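Side-chain contact in putative metallopeptidase (Shewanella baltica OS155, PDB 3IEH), which probably acts as a zinc-dependent carboxypeptidase of the M14 family, hydrolysing its substrates at a metal site occupied by a zinc ion: residues T23-D26 and N27-L31. Numbering follows the deposited sequence.
Sequences TDID and NFYLL
Asp24 reaches forward to the first turn of helix 25-39, where OD1 accepts a hydrogen bond from the backbone N of Asn27 at 3.1 Å. The bond is nearly straight at the hydrogen (167°), but the donor lies above the carboxylate plane, well tilted from it. With CG anti to its own backbone N (chi1 -164°), the carboxylate is swung forward along the chain, and OD1 also comes within 3.4 Å of Asn27 CB. The planes of the carboxylate and the Asn27 amide are turned 53° apart, and the carboxylate rests on Asn27 CB. The main-chain O of Asp24 takes the N-H of Phe28 at 3.0 Å, in the carbonyl plane, so the capping residue grips two successive amides.

The next residue, Ile25, pairs with Tyr29 one turn along the helix; the two side chains lie side by side and point the same way. The extended isoleucine chain lies alongside the CE2 side of the phenol: CG1 is 3.5 Å from Tyr29 CE2, and CD1 is 3.6 Å from the same carbon. In the backbone of the same pair, Tyr29 N donates to Ile25 O at 3.0 Å. Both side chains also touch Tyr52 of strand 52-58 and Pro111 of helix 111-116, while Phe28 packs on helix 81-91, where its ring meets Trp84 edge-to-face. This is an aspartate N-cap followed by an i to i+4 apolar pair, opening a helix packed against the α/β core of the M14 peptidase domain.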
loop_
_atom_site.group_PDB
_atom_site.type_symbol
_atom_site.label_atom_id
_atom_site.label_comp_id
_atom_site.label_asym_id
_atom_site.label_seq_id
_atom_site.Cartn_x
_atom_site.Cartn_y
_atom_site.Cartn_z
ATOM N N THR A 23 -12.529 -4.201 10.670
ATOM C CA THR A 23 -13.253 -3.065 10.160
ATOM C C THR A 23 -13.378 -1.951 11.193
ATOM O O THR A 23 -13.971 -0.912 10.911
ATOM C CB THR A 23 -14.690 -3.471 9.788
ATOM O OG1 THR A 23 -15.274 -4.123 10.919
ATOM C CG2 THR A 23 -14.709 -4.398 8.571
ATOM N N ASP A 24 -12.857 -2.173 12.396
ATOM C CA ASP A 24 -12.932 -1.180 13.454
ATOM C C ASP A 24 -12.073 0.054 13.150
ATOM O O ASP A 24 -11.013 0.256 13.747
ATOM C CB ASP A 24 -12.473 -1.806 14.770
ATOM C CG ASP A 24 -12.874 -0.998 15.965
ATOM O OD1 ASP A 24 -13.137 0.230 15.833
ATOM O OD2 ASP A 24 -12.939 -1.616 17.030
ATOM N N ILE A 25 -12.574 0.905 12.260
ATOM C CA ILE A 25 -11.847 2.070 11.799
ATOM C C ILE A 25 -11.610 3.121 12.914
ATOM O O ILE A 25 -10.621 3.857 12.862
ATOM C CB ILE A 25 -12.570 2.694 10.568
ATOM C CG1 ILE A 25 -11.598 3.548 9.745
ATOM C CG2 ILE A 25 -13.830 3.488 10.995
ATOM C CD1 ILE A 25 -12.222 4.123 8.490
ATOM N N ASP A 26 -12.503 3.179 13.906
ATOM C CA ASP A 26 -12.350 4.110 15.028
ATOM C C ASP A 26 -11.107 3.748 15.826
ATOM O O ASP A 26 -10.264 4.599 16.131
ATOM C CB ASP A 26 -13.584 4.127 15.954
ATOM C CG ASP A 26 -14.809 4.777 15.303
ATOM O OD1 ASP A 26 -14.626 5.729 14.508
ATOM O OD2 ASP A 26 -15.958 4.350 15.596
ATOM N N ASN A 27 -11.001 2.471 16.166
ATOM C CA ASN A 27 -9.823 1.980 16.858
ATOM C C ASN A 27 -8.569 2.128 15.983
ATOM O O ASN A 27 -7.504 2.518 16.469
ATOM C CB ASN A 27 -10.044 0.533 17.309
ATOM C CG ASN A 27 -8.909 0.023 18.166
ATOM O OD1 ASN A 27 -8.455 0.727 19.075
ATOM N ND2 ASN A 27 -8.421 -1.194 17.867
ATOM N N PHE A 28 -8.712 1.868 14.681
ATOM C CA PHE A 28 -7.600 2.022 13.741
ATOM C C PHE A 28 -6.992 3.415 13.836
ATOM O O PHE A 28 -5.781 3.569 14.031
ATOM C CB PHE A 28 -8.023 1.726 12.276
ATOM C CG PHE A 28 -6.934 1.991 11.277
ATOM C CD1 PHE A 28 -5.950 1.061 11.052
ATOM C CD2 PHE A 28 -6.864 3.191 10.626
ATOM C CE1 PHE A 28 -4.934 1.318 10.176
ATOM C CE2 PHE A 28 -5.845 3.454 9.766
ATOM C CZ PHE A 28 -4.869 2.525 9.550
ATOM N N TYR A 29 -7.832 4.425 13.728
ATOM C CA TYR A 29 -7.368 5.814 13.786
ATOM C C TYR A 29 -6.809 6.266 15.136
ATOM O O TYR A 29 -5.903 7.095 15.174
ATOM C CB TYR A 29 -8.489 6.765 13.392
ATOM C CG TYR A 29 -8.786 6.800 11.914
ATOM C CD1 TYR A 29 -7.778 6.983 10.981
ATOM C CD2 TYR A 29 -10.084 6.697 11.454
ATOM C CE1 TYR A 29 -8.069 7.052 9.613
ATOM C CE2 TYR A 29 -10.377 6.769 10.116
ATOM C CZ TYR A 29 -9.372 6.940 9.194
ATOM O OH TYR A 29 -9.699 6.993 7.850
ATOM N N LEU A 30 -7.386 5.770 16.227
ATOM C CA LEU A 30 -6.885 6.046 17.583
ATOM C C LEU A 30 -5.434 5.586 17.707
ATOM O O LEU A 30 -4.597 6.331 18.172
ATOM C CB LEU A 30 -7.763 5.335 18.623
ATOM C CG LEU A 30 -7.308 5.361 20.081
ATOM C CD1 LEU A 30 -7.103 6.792 20.558
ATOM C CD2 LEU A 30 -8.314 4.653 20.985
ATOM N N LEU A 31 -5.143 4.355 17.281
ATOM C CA LEU A 31 -3.779 3.830 17.320
ATOM C C LEU A 31 -2.904 4.537 16.262
ATOM O O LEU A 31 -1.721 4.766 16.478
ATOM C CB LEU A 31 -3.747 2.311 17.090
ATOM C CG LEU A 31 -4.577 1.386 18.005
ATOM C CD1 LEU A 31 -4.508 -0.051 17.503
ATOM C CD2 LEU A 31 -4.187 1.453 19.503
#